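Local coordinates for protein phenol hydroxylase component phL (Pseudomonas stutzeri, PDB 3U52) that probably serves as the non-catalytic beta subunit of a multicomponent monooxygenase hydroxylase that adds oxygen to phenol, at residues D[227-232]-D[299-304]; D[231-236]-D[311-316]; D[117-122]-D[241-246]; D[292-297]-D[305-310]. One frame throughout, in Å; residues are numbered along the deposited sequence.

Contact 1: D[227-232]-D[299-304]; sequences YPLVYD and PLAEAS. With XE (xenon), chain B.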
loop_
_atom_site.group_PDB
_atom_site.type_symbol
_atom_site.label_atom_id
_atom_site.label_comp_id
_atom_site.label_asym_id
_atom_site.label_seq_id
_atom_site.Cartn_x
_atom_site.Cartn_y
_atom_site.Cartn_z
ATOM N N TYR D 227 34.556 -9.219 14.658
ATOM C CA TYR D 227 33.855 -7.955 14.514
ATOM C C TYR D 227 34.323 -6.909 15.531
ATOM O O TYR D 227 34.635 -5.813 15.131
ATOM C CB TYR D 227 32.326 -8.175 14.496
ATOM C CG TYR D 227 31.874 -8.419 13.090
ATOM C CD1 TYR D 227 32.059 -9.649 12.496
ATOM C CD2 TYR D 227 31.341 -7.367 12.318
ATOM C CE1 TYR D 227 31.685 -9.874 11.186
ATOM C CE2 TYR D 227 30.959 -7.567 10.994
ATOM C CZ TYR D 227 31.143 -8.816 10.446
ATOM O OH TYR D 227 30.762 -9.025 9.160
ATOM N N PRO D 228 34.372 -7.251 16.847
ATOM C CA PRO D 228 34.970 -6.251 17.766
ATOM C C PRO D 228 36.411 -5.872 17.418
ATOM O O PRO D 228 36.727 -4.689 17.404
ATOM C CB PRO D 228 34.881 -6.925 19.148
ATOM C CG PRO D 228 33.651 -7.928 18.989
ATOM C CD PRO D 228 33.888 -8.453 17.580
ATOM N N LEU D 229 37.259 -6.852 17.095
ATOM C CA LEU D 229 38.656 -6.543 16.779
ATOM C C LEU D 229 38.751 -5.583 15.614
ATOM O O LEU D 229 39.459 -4.583 15.675
ATOM C CB LEU D 229 39.469 -7.812 16.461
ATOM C CG LEU D 229 40.942 -7.610 16.055
ATOM C CD1 LEU D 229 41.761 -6.998 17.188
ATOM C CD2 LEU D 229 41.532 -8.953 15.632
ATOM N N VAL D 230 38.033 -5.899 14.546
ATOM C CA VAL D 230 38.137 -5.131 13.301
ATOM C C VAL D 230 37.353 -3.787 13.309
ATOM O O VAL D 230 37.915 -2.718 12.998
ATOM C CB VAL D 230 37.765 -5.987 12.076
ATOM C CG1 VAL D 230 37.864 -5.136 10.789
ATOM C CG2 VAL D 230 38.696 -7.187 11.962
ATOM N N TYR D 231 36.067 -3.838 13.656
ATOM C CA TYR D 231 35.221 -2.649 13.476
ATOM C C TYR D 231 35.114 -1.785 14.709
ATOM O O TYR D 231 34.509 -0.706 14.637
ATOM C CB TYR D 231 33.833 -3.026 12.920
ATOM C CG TYR D 231 33.945 -3.769 11.604
ATOM C CD1 TYR D 231 33.814 -5.138 11.548
ATOM C CD2 TYR D 231 34.265 -3.097 10.445
ATOM C CE1 TYR D 231 33.954 -5.835 10.318
ATOM C CE2 TYR D 231 34.395 -3.766 9.239
ATOM C CZ TYR D 231 34.239 -5.125 9.184
ATOM O OH TYR D 231 34.398 -5.748 7.961
ATOM N N ASP D 232 35.683 -2.242 15.818
ATOM C CA ASP D 232 35.868 -1.412 16.987
ATOM C C ASP D 232 37.323 -1.063 17.211
ATOM O O ASP D 232 37.696 0.108 17.143
ATOM C CB ASP D 232 35.342 -2.090 18.229
ATOM C CG ASP D 232 33.847 -1.905 18.414
ATOM O OD1 ASP D 232 33.210 -1.136 17.638
ATOM O OD2 ASP D 232 33.289 -2.559 19.340
ATOM N N PRO D 299 47.705 -12.793 13.804
ATOM C CA PRO D 299 48.557 -11.978 12.903
ATOM C C PRO D 299 47.945 -10.640 12.431
ATOM O O PRO D 299 48.683 -9.676 12.132
ATOM C CB PRO D 299 48.807 -12.892 11.697
ATOM C CG PRO D 299 48.120 -14.147 11.942
ATOM C CD PRO D 299 47.376 -14.109 13.242
ATOM N N LEU D 300 46.611 -10.581 12.336
ATOM C CA LEU D 300 45.941 -9.339 12.018
ATOM C C LEU D 300 46.064 -8.334 13.160
ATOM O O LEU D 300 46.320 -7.156 12.924
ATOM C CB LEU D 300 44.464 -9.593 11.666
ATOM C CG LEU D 300 43.579 -8.407 11.243
ATOM C CD1 LEU D 300 44.028 -7.820 9.864
ATOM C CD2 LEU D 300 42.106 -8.817 11.195
ATOM N N ALA D 301 45.829 -8.770 14.390
ATOM C CA ALA D 301 45.952 -7.846 15.518
ATOM C C ALA D 301 47.400 -7.349 15.577
ATOM O O ALA D 301 47.620 -6.152 15.714
ATOM C CB ALA D 301 45.523 -8.487 16.838
ATOM N N GLU D 302 48.368 -8.255 15.383
ATOM C CA GLU D 302 49.790 -7.918 15.519
ATOM C C GLU D 302 50.243 -6.884 14.483
ATOM O O GLU D 302 51.147 -6.091 14.737
ATOM C CB GLU D 302 50.662 -9.180 15.422
ATOM C CG GLU D 302 50.648 -10.027 16.704
ATOM C CD GLU D 302 51.371 -11.389 16.597
ATOM O OE1 GLU D 302 51.630 -11.969 17.682
ATOM O OE2 GLU D 302 51.667 -11.901 15.473
ATOM N N ALA D 303 49.612 -6.921 13.311
ATOM C CA ALA D 303 49.995 -6.072 12.187
ATOM C C ALA D 303 49.310 -4.706 12.236
ATOM O O ALA D 303 49.487 -3.894 11.337
ATOM C CB ALA D 303 49.691 -6.778 10.881
ATOM N N SER D 304 48.524 -4.466 13.283
ATOM C CA SER D 304 47.655 -3.288 13.324
ATOM C C SER D 304 47.586 -2.763 14.737
ATOM O O SER D 304 48.449 -1.988 15.158
ATOM C CB SER D 304 46.232 -3.601 12.776
ATOM O OG SER D 304 45.585 -4.621 13.531
HETATM XE XE XE B . 31.663 -4.174 16.366
#
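With CG trans to the backbone N in both L229 (chi1 178°) and L300 (chi1 -178°), the two leucines of 227-232 and 299-304 each reach from their helix toward the other segment. L229 brings a fork of two methyls to A301: CD1 lies 4.1 Å from A301 CB and CD2 is hardly farther, so the small alanine methyl sits against both prongs. L300 instead meets V230, whose CG2 is placed beside its own backbone N. L300 CD2 approaches V230 CG2 to 3.9 Å, the two side chains running at about a right angle. The interface is wholly apolar, and M234 touches both L229 and L300, while L310 touches L229 and A301.

Where helix 276-302 ends, S304 turns back on it: its OG donates to L300 O at 2.7 Å, a bond tilted 26° from the carbonyl plane, which gives the last turn a side-chain partner. V230 presents its other methyl, CG1, to the neighbouring Y231 ring, 3.8 Å above the plane and over its centre. On helix 211-240 the interruption at P228, which has no N-H to give, is followed by a wider turn. Y227 O and D232 OD1 each stand 3.6 Å from a xenon atom, and Y257 completes this site: a xenon-binding pocket beside a pi-type turn in an all-helical hydroxylase subunit.

Contact 2: D[231-236]-D[311-316]; sequences YDKMDQ and NEARAE. With XE (xenon), chain B.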
loop_
_atom_site.group_PDB
_atom_site.type_symbol
_atom_site.label_atom_id
_atom_site.label_comp_id
_atom_site.label_asym_id
_atom_site.label_seq_id
_atom_site.Cartn_x
_atom_site.Cartn_y
_atom_site.Cartn_z
ATOM N N TYR D 231 36.067 -3.838 13.656
ATOM C CA TYR D 231 35.221 -2.649 13.476
ATOM C C TYR D 231 35.114 -1.785 14.709
ATOM O O TYR D 231 34.509 -0.706 14.637
ATOM C CB TYR D 231 33.833 -3.026 12.920
ATOM C CG TYR D 231 33.945 -3.769 11.604
ATOM C CD1 TYR D 231 33.814 -5.138 11.548
ATOM C CD2 TYR D 231 34.265 -3.097 10.445
ATOM C CE1 TYR D 231 33.954 -5.835 10.318
ATOM C CE2 TYR D 231 34.395 -3.766 9.239
ATOM C CZ TYR D 231 34.239 -5.125 9.184
ATOM O OH TYR D 231 34.398 -5.748 7.961
ATOM N N ASP D 232 35.683 -2.242 15.818
ATOM C CA ASP D 232 35.868 -1.412 16.987
ATOM C C ASP D 232 37.323 -1.063 17.211
ATOM O O ASP D 232 37.696 0.108 17.143
ATOM C CB ASP D 232 35.342 -2.090 18.229
ATOM C CG ASP D 232 33.847 -1.905 18.414
ATOM O OD1 ASP D 232 33.210 -1.136 17.638
ATOM O OD2 ASP D 232 33.289 -2.559 19.340
ATOM N N LYS D 233 38.143 -2.078 17.494
ATOM C CA LYS D 233 39.541 -1.821 17.873
ATOM C C LYS D 233 40.426 -1.354 16.720
ATOM O O LYS D 233 41.045 -0.293 16.822
ATOM C CB LYS D 233 40.119 -2.993 18.687
ATOM C CG LYS D 233 39.380 -3.054 20.004
ATOM C CD LYS D 233 39.640 -4.313 20.760
ATOM C CE LYS D 233 38.445 -4.757 21.614
ATOM N NZ LYS D 233 38.100 -3.800 22.704
ATOM N N MET D 234 40.453 -2.091 15.608
ATOM C CA MET D 234 41.144 -1.600 14.427
ATOM C C MET D 234 40.573 -0.256 13.971
ATOM O O MET D 234 41.336 0.636 13.568
ATOM C CB MET D 234 41.063 -2.620 13.315
ATOM C CG MET D 234 42.266 -2.674 12.436
ATOM S SD MET D 234 42.355 -4.248 11.487
ATOM C CE MET D 234 42.212 -5.429 12.837
ATOM N N ASP D 235 39.246 -0.089 14.053
ATOM C CA ASP D 235 38.597 1.150 13.615
ATOM C C ASP D 235 39.164 2.392 14.350
ATOM O O ASP D 235 39.492 3.411 13.728
ATOM C CB ASP D 235 37.076 1.037 13.763
ATOM C CG ASP D 235 36.330 2.299 13.299
ATOM O OD1 ASP D 235 36.274 2.547 12.086
ATOM O OD2 ASP D 235 35.780 3.021 14.161
ATOM N N GLN D 236 39.317 2.297 15.655
ATOM C CA GLN D 236 40.010 3.359 16.407
ATOM C C GLN D 236 41.438 3.607 15.897
ATOM O O GLN D 236 41.862 4.749 15.733
ATOM C CB GLN D 236 40.096 3.003 17.892
ATOM C CG GLN D 236 38.744 2.871 18.569
ATOM C CD GLN D 236 38.869 2.659 20.073
ATOM O OE1 GLN D 236 39.719 3.283 20.728
ATOM N NE2 GLN D 236 38.013 1.779 20.632
ATOM N N ASN D 311 43.280 -9.607 22.763
ATOM C CA ASN D 311 43.063 -10.208 24.085
ATOM C C ASN D 311 41.815 -9.675 24.729
ATOM O O ASN D 311 41.089 -10.419 25.373
ATOM C CB ASN D 311 44.296 -10.050 24.973
ATOM C CG ASN D 311 45.474 -10.884 24.465
ATOM O OD1 ASN D 311 45.286 -11.919 23.793
ATOM N ND2 ASN D 311 46.690 -10.427 24.743
ATOM N N GLU D 312 41.541 -8.395 24.519
ATOM C CA GLU D 312 40.284 -7.795 25.001
ATOM C C GLU D 312 39.037 -8.327 24.281
ATOM O O GLU D 312 37.977 -8.424 24.878
ATOM C CB GLU D 312 40.316 -6.287 24.843
ATOM C CG GLU D 312 41.386 -5.601 25.656
ATOM C CD GLU D 312 41.384 -4.115 25.407
ATOM O OE1 GLU D 312 41.076 -3.740 24.258
ATOM O OE2 GLU D 312 41.660 -3.326 26.353
ATOM N N ALA D 313 39.170 -8.641 22.993
ATOM C CA ALA D 313 38.036 -9.158 22.229
ATOM C C ALA D 313 37.749 -10.571 22.705
ATOM O O ALA D 313 36.575 -10.964 22.834
ATOM C CB ALA D 313 38.297 -9.104 20.717
ATOM N N ARG D 314 38.816 -11.314 23.028
ATOM C CA ARG D 314 38.673 -12.657 23.564
ATOM C C ARG D 314 38.004 -12.635 24.925
ATOM O O ARG D 314 37.196 -13.515 25.253
ATOM C CB ARG D 314 40.033 -13.361 23.633
ATOM C CG ARG D 314 39.926 -14.827 23.859
ATOM C CD ARG D 314 41.276 -15.433 24.033
ATOM N NE ARG D 314 41.235 -16.854 23.701
ATOM C CZ ARG D 314 42.318 -17.607 23.563
ATOM N NH1 ARG D 314 43.517 -17.061 23.753
ATOM N NH2 ARG D 314 42.198 -18.896 23.252
ATOM N N ALA D 315 38.342 -11.618 25.716
ATOM C CA ALA D 315 37.792 -11.489 27.058
ATOM C C ALA D 315 36.314 -11.149 26.940
ATOM O O ALA D 315 35.501 -11.674 27.682
ATOM C CB ALA D 315 38.525 -10.386 27.847
ATOM N N GLU D 316 35.979 -10.251 26.015
ATOM C CA GLU D 316 34.571 -9.912 25.741
ATOM C C GLU D 316 33.728 -11.135 25.293
ATOM O O GLU D 316 32.656 -11.388 25.849
ATOM C CB GLU D 316 34.482 -8.734 24.768
ATOM C CG GLU D 316 35.127 -7.431 25.324
ATOM C CD GLU D 316 35.361 -6.339 24.244
ATOM O OE1 GLU D 316 36.101 -5.345 24.507
ATOM O OE2 GLU D 316 34.799 -6.478 23.131
HETATM XE XE XE B . 31.663 -4.174 16.366
#
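The carboxylate of E316 receives the ammonium group of K233 on the syn side of OE1, with NZ 27° out of the carboxylate plane. The NZ to OE1 separation is 3.1 Å, and the two side chains come from opposite directions. A second carboxylate, that of E312, offers its OE1 to the same K233 NZ at 3.4 Å, a weak bond from a side chain that crosses the lysine obliquely. The result is a salt-bridge network between two nearly antiparallel helices, whose local axes lie 11.2 Å apart at 159°.

E312 and E316 are one helical turn apart on 311-316 and both extend beyond CG, which lets their carboxylates clasp a single cation. The lysine adapts by bending: chi3 at -149° and a folded chi4 turn NZ toward them. Its positive charge would also be expected to ease the crowding of acids here, since D232 OD2 lies 5.7 Å from E316 OE2. Cutting K233 back to an alanine would probably leave both glutamates without their shared cation and open a gap beside A313. On another side of helix 211-240, D235 forms a salt bridge with R105 of the second subunit. K233 CE, the carbon next to NZ, makes a loose approach to the opposing helix, 4.4 Å from A313 CB.

Contact 3: D[117-122]-D[241-246]; sequences KQLLRL and QGAEDV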
loop_
_atom_site.group_PDB
_atom_site.type_symbol
_atom_site.label_atom_id
_atom_site.label_comp_id
_atom_site.label_asym_id
_atom_site.label_seq_id
_atom_site.Cartn_x
_atom_site.Cartn_y
_atom_site.Cartn_z
ATOM N N LYS D 117 47.511 0.826 0.778
ATOM C CA LYS D 117 47.963 -0.569 0.815
ATOM C C LYS D 117 47.616 -1.220 2.133
ATOM O O LYS D 117 47.227 -2.371 2.158
ATOM C CB LYS D 117 49.447 -0.703 0.480
ATOM C CG LYS D 117 49.731 -0.838 -1.054
ATOM C CD LYS D 117 48.974 0.222 -1.935
ATOM C CE LYS D 117 49.178 0.019 -3.441
ATOM N NZ LYS D 117 48.056 0.671 -4.198
ATOM N N GLN D 118 47.725 -0.464 3.223
ATOM C CA GLN D 118 47.274 -0.913 4.538
ATOM C C GLN D 118 45.795 -1.307 4.529
ATOM O O GLN D 118 45.419 -2.235 5.217
ATOM C CB GLN D 118 47.485 0.157 5.618
ATOM C CG GLN D 118 48.943 0.342 6.089
ATOM C CD GLN D 118 49.072 1.377 7.232
ATOM O OE1 GLN D 118 48.838 2.569 7.033
ATOM N NE2 GLN D 118 49.453 0.914 8.423
ATOM N N LEU D 119 44.955 -0.594 3.785
ATOM C CA LEU D 119 43.537 -0.997 3.681
ATOM C C LEU D 119 43.356 -2.246 2.852
ATOM O O LEU D 119 42.567 -3.122 3.201
ATOM C CB LEU D 119 42.695 0.126 3.098
ATOM C CG LEU D 119 42.597 1.409 3.927
ATOM C CD1 LEU D 119 41.729 2.407 3.207
ATOM C CD2 LEU D 119 42.064 1.153 5.351
ATOM N N LEU D 120 44.086 -2.319 1.747
ATOM C CA LEU D 120 44.030 -3.479 0.868
ATOM C C LEU D 120 44.545 -4.734 1.567
ATOM O O LEU D 120 44.175 -5.864 1.207
ATOM C CB LEU D 120 44.838 -3.215 -0.389
ATOM C CG LEU D 120 44.279 -2.116 -1.280
ATOM C CD1 LEU D 120 45.037 -2.056 -2.620
ATOM C CD2 LEU D 120 42.755 -2.341 -1.472
ATOM N N ARG D 121 45.411 -4.527 2.559
ATOM C CA ARG D 121 46.092 -5.626 3.247
ATOM C C ARG D 121 45.410 -6.013 4.557
ATOM O O ARG D 121 45.387 -7.201 4.909
ATOM C CB ARG D 121 47.592 -5.301 3.484
ATOM C CG ARG D 121 48.343 -6.376 4.265
ATOM C CD ARG D 121 49.861 -6.124 4.291
ATOM N NE ARG D 121 50.575 -7.283 4.833
ATOM C CZ ARG D 121 51.089 -7.372 6.060
ATOM N NH1 ARG D 121 51.024 -6.348 6.919
ATOM N NH2 ARG D 121 51.711 -8.492 6.413
ATOM N N LEU D 122 44.862 -5.036 5.276
ATOM C CA LEU D 122 44.317 -5.325 6.603
ATOM C C LEU D 122 42.789 -5.468 6.620
ATOM O O LEU D 122 42.260 -6.238 7.411
ATOM C CB LEU D 122 44.749 -4.243 7.591
ATOM C CG LEU D 122 46.274 -4.125 7.719
ATOM C CD1 LEU D 122 46.625 -2.964 8.640
ATOM C CD2 LEU D 122 46.857 -5.448 8.233
ATOM N N GLN D 241 46.509 6.185 11.776
ATOM C CA GLN D 241 47.157 5.898 10.479
ATOM C C GLN D 241 46.749 6.864 9.370
ATOM O O GLN D 241 47.208 6.751 8.243
ATOM C CB GLN D 241 46.808 4.473 10.019
ATOM C CG GLN D 241 47.310 3.398 10.934
ATOM C CD GLN D 241 48.800 3.515 11.172
ATOM O OE1 GLN D 241 49.220 3.881 12.262
ATOM N NE2 GLN D 241 49.595 3.242 10.148
ATOM N N GLY D 242 45.875 7.808 9.697
ATOM C CA GLY D 242 45.371 8.742 8.697
ATOM C C GLY D 242 44.207 8.234 7.862
ATOM O O GLY D 242 43.854 8.864 6.865
ATOM N N ALA D 243 43.601 7.115 8.273
ATOM C CA ALA D 243 42.563 6.452 7.471
ATOM C C ALA D 243 41.163 6.574 8.085
ATOM O O ALA D 243 40.265 5.789 7.769
ATOM C CB ALA D 243 42.934 5.000 7.260
ATOM N N GLU D 244 41.001 7.551 8.972
ATOM C CA GLU D 244 39.787 7.778 9.758
ATOM C C GLU D 244 38.492 7.760 8.904
ATOM O O GLU D 244 37.472 7.264 9.351
ATOM C CB GLU D 244 39.939 9.099 10.565
ATOM C CG GLU D 244 38.817 9.415 11.593
ATOM C CD GLU D 244 38.656 10.955 11.943
ATOM O OE1 GLU D 244 39.689 11.655 12.170
ATOM O OE2 GLU D 244 37.478 11.453 12.001
ATOM N N ASP D 245 38.546 8.282 7.673
ATOM C CA ASP D 245 37.346 8.356 6.818
ATOM C C ASP D 245 36.704 6.997 6.442
ATOM O O ASP D 245 35.527 6.937 6.175
ATOM C CB ASP D 245 37.597 9.233 5.583
ATOM C CG ASP D 245 37.860 10.728 5.960
ATOM O OD1 ASP D 245 37.643 11.105 7.127
ATOM O OD2 ASP D 245 38.276 11.525 5.087
ATOM N N VAL D 246 37.452 5.905 6.468
ATOM C CA VAL D 246 36.829 4.583 6.236
ATOM C C VAL D 246 35.803 4.189 7.302
ATOM O O VAL D 246 35.017 3.310 7.056
ATOM C CB VAL D 246 37.857 3.409 6.077
ATOM C CG1 VAL D 246 38.949 3.789 5.101
ATOM C CG2 VAL D 246 38.423 3.034 7.408
HETATM O O HOH W 1 48.861 5.216 6.616
#
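Q118 and Q241 bring their side-chain amides together at about a right angle, the planes 80° apart. Their chains differ in shape. Q118 runs extended beyond CG and carries its amide straight out from helix 113-122, whereas Q241 folds at chi2 (-55°), which swings its NE2 back toward the other glutamine. As modelled, Q241 NE2 gives Q118 OE1 a weak bond of 3.3 Å, fairly straight (164°) but doubtful: Q118 NE2 and Q241 NE2 stand 2.9 Å apart although both are donors, so no hydrogen bond joins them and one of the two amides may be modelled flipped. A water makes a firmer link, which does not depend on how the Q241 amide is turned: it donates to Q118 OE1 at 2.7 Å and to the carbonyl Q241 O at 2.8 Å, tying the helix side chain to the backbone of the loop.

Next to this polar edge, L119 and V246 meet tip to tip. L119 holds CG beside its backbone N with chi2 fully extended, and its CD1 comes 3.6 Å from V246 CG1. The latter methyl lies anti to the valine carbonyl carbon. L119 CD2 is turned toward A243 CB as a looser neighbour at 4.4 Å. F238 of helix 211-240 carries the apolar side on from V246, while W237 packs on Q118. Farther along the loop, E244 forms a salt bridge with R110 of the second subunit. At G242 the chain takes positive phi and makes a Schellman motif at the C-terminal end of helix 211-240, and a type I beta turn from A243 to V246 follows.

Contact 4: D[292-297]-D[305-310]; sequences QAYEAL and VGIDGL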
loop_
_atom_site.group_PDB
_atom_site.type_symbol
_atom_site.label_atom_id
_atom_site.label_comp_id
_atom_site.label_asym_id
_atom_site.label_seq_id
_atom_site.Cartn_x
_atom_site.Cartn_y
_atom_site.Cartn_z
ATOM N N GLN D 292 41.393 -21.646 17.778
ATOM C CA GLN D 292 41.718 -21.517 16.354
ATOM C C GLN D 292 41.284 -20.163 15.796
ATOM O O GLN D 292 41.962 -19.593 14.959
ATOM C CB GLN D 292 41.060 -22.623 15.570
ATOM C CG GLN D 292 41.645 -23.978 15.908
ATOM C CD GLN D 292 41.041 -25.040 15.089
ATOM O OE1 GLN D 292 41.201 -25.054 13.863
ATOM N NE2 GLN D 292 40.329 -25.955 15.741
ATOM N N ALA D 293 40.146 -19.664 16.298
ATOM C CA ALA D 293 39.624 -18.334 15.991
ATOM C C ALA D 293 40.572 -17.247 16.480
ATOM O O ALA D 293 40.889 -16.296 15.749
ATOM C CB ALA D 293 38.219 -18.159 16.598
ATOM N N TYR D 294 41.056 -17.402 17.703
ATOM C CA TYR D 294 42.045 -16.481 18.273
ATOM C C TYR D 294 43.358 -16.501 17.510
ATOM O O TYR D 294 43.922 -15.450 17.161
ATOM C CB TYR D 294 42.300 -16.898 19.722
ATOM C CG TYR D 294 43.401 -16.124 20.391
ATOM C CD1 TYR D 294 43.136 -14.892 20.984
ATOM C CD2 TYR D 294 44.719 -16.626 20.423
ATOM C CE1 TYR D 294 44.153 -14.169 21.630
ATOM C CE2 TYR D 294 45.754 -15.909 21.052
ATOM C CZ TYR D 294 45.457 -14.696 21.666
ATOM O OH TYR D 294 46.445 -13.996 22.300
ATOM N N GLU D 295 43.841 -17.701 17.228
ATOM C CA GLU D 295 45.093 -17.833 16.502
ATOM C C GLU D 295 44.998 -17.326 15.052
ATOM O O GLU D 295 45.995 -16.841 14.485
ATOM C CB GLU D 295 45.633 -19.278 16.615
ATOM C CG GLU D 295 45.526 -20.143 15.354
ATOM C CD GLU D 295 46.422 -21.397 15.395
ATOM O OE1 GLU D 295 47.316 -21.486 14.511
ATOM O OE2 GLU D 295 46.230 -22.276 16.303
ATOM N N ALA D 296 43.802 -17.403 14.449
ATOM C CA ALA D 296 43.593 -16.866 13.090
ATOM C C ALA D 296 43.568 -15.328 13.048
ATOM O O ALA D 296 43.950 -14.718 12.055
ATOM C CB ALA D 296 42.338 -17.446 12.478
ATOM N N LEU D 297 43.080 -14.715 14.120
ATOM C CA LEU D 297 43.046 -13.275 14.258
ATOM C C LEU D 297 44.363 -12.679 14.732
ATOM O O LEU D 297 44.593 -11.509 14.546
ATOM C CB LEU D 297 41.938 -12.886 15.227
ATOM C CG LEU D 297 40.549 -13.203 14.660
ATOM C CD1 LEU D 297 39.545 -13.147 15.736
ATOM C CD2 LEU D 297 40.176 -12.251 13.439
ATOM N N VAL D 305 46.579 -3.198 15.476
ATOM C CA VAL D 305 46.223 -2.541 16.734
ATOM C C VAL D 305 47.012 -3.116 17.943
ATOM O O VAL D 305 47.079 -2.491 18.990
ATOM C CB VAL D 305 44.646 -2.511 16.938
ATOM C CG1 VAL D 305 44.083 -3.921 17.144
ATOM C CG2 VAL D 305 44.259 -1.616 18.087
ATOM N N GLY D 306 47.622 -4.293 17.772
ATOM C CA GLY D 306 48.463 -4.925 18.799
ATOM C C GLY D 306 47.711 -6.047 19.467
ATOM O O GLY D 306 46.474 -6.017 19.523
ATOM N N ILE D 307 48.441 -7.040 19.974
ATOM C CA ILE D 307 47.820 -8.244 20.544
ATOM C C ILE D 307 46.826 -7.978 21.701
ATOM O O ILE D 307 45.924 -8.775 21.944
ATOM C CB ILE D 307 48.894 -9.300 20.969
ATOM C CG1 ILE D 307 48.259 -10.662 21.286
ATOM C CG2 ILE D 307 49.733 -8.786 22.147
ATOM C CD1 ILE D 307 47.897 -11.497 20.042
ATOM N N ASP D 308 46.998 -6.872 22.410
ATOM C CA ASP D 308 46.110 -6.509 23.518
ATOM C C ASP D 308 44.686 -6.212 23.068
ATOM O O ASP D 308 43.748 -6.434 23.823
ATOM C CB ASP D 308 46.674 -5.306 24.260
ATOM C CG ASP D 308 48.115 -5.540 24.726
ATOM O OD1 ASP D 308 48.313 -6.323 25.703
ATOM O OD2 ASP D 308 49.043 -4.962 24.090
ATOM N N GLY D 309 44.549 -5.697 21.841
ATOM C CA GLY D 309 43.262 -5.490 21.209
ATOM C C GLY D 309 42.544 -6.816 21.017
ATOM O O GLY D 309 41.362 -6.925 21.341
ATOM N N LEU D 310 43.265 -7.829 20.512
ATOM C CA LEU D 310 42.720 -9.203 20.405
ATOM C C LEU D 310 42.426 -9.858 21.771
ATOM O O LEU D 310 41.425 -10.574 21.931
ATOM C CB LEU D 310 43.593 -10.124 19.524
ATOM C CG LEU D 310 43.016 -11.535 19.297
ATOM C CD1 LEU D 310 41.545 -11.555 18.766
ATOM C CD2 LEU D 310 43.909 -12.364 18.389
#
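The hydroxyl of Y294 is hydrogen-bonded to N311 OD1, and the same OH rests against the end of I307, 3.7 Å from its CD1. The ring that carries it is covered on one face by L310, whose CD2 makes a CH-pi contact 4.1 Å from the ring centroid and 28° off the normal. R314 adds a cation-pi contact on the opposite face, so the tyrosine lies between a methyl and a guanidinium group.

L310 contributes the largest share of the buried surface. With CG trans to its backbone N (chi1 -176°), it reaches toward 292-297. Its CD2, over the Y294 ring, is 3.3 Å from Y294 O and also reaches L297; CG packs on Y294 CE1, and CD1 turns to CB and CD1 of L297. L297 meets it at about a right angle and in turn touches M225 of helix 211-240. A leucine in place of Y294 would probably leave N311 OD1 without its hydroxyl partner and R314 without an aromatic face. The contact joins helices 276-302 and 307-322 across their short connection, an alpha-turn-alpha unit in an all-helical fold.

In the fold
Contacts 1, 2 and 4 cluster closely, their centres 7 to 9 Å apart, and use three helices pairwise: 211-240 with 276-302, 211-240 with 307-322, and 276-302 with 307-322. Along the chain contact 4, the most local, is nested inside the loop closed by contact 2; contact 1 crosses contacts 3 and 4, and contact 3 closes before contact 4 opens. Contact 3 lies 12 Å from contact 1 and about 17 to 18 Å from contacts 2 and 4, centre to centre, and touches contact 1 through L122 and L300. The second half of helix 211-240 leads from the xenon site to the loop of contact 3, with both C-terminal helices packing against it.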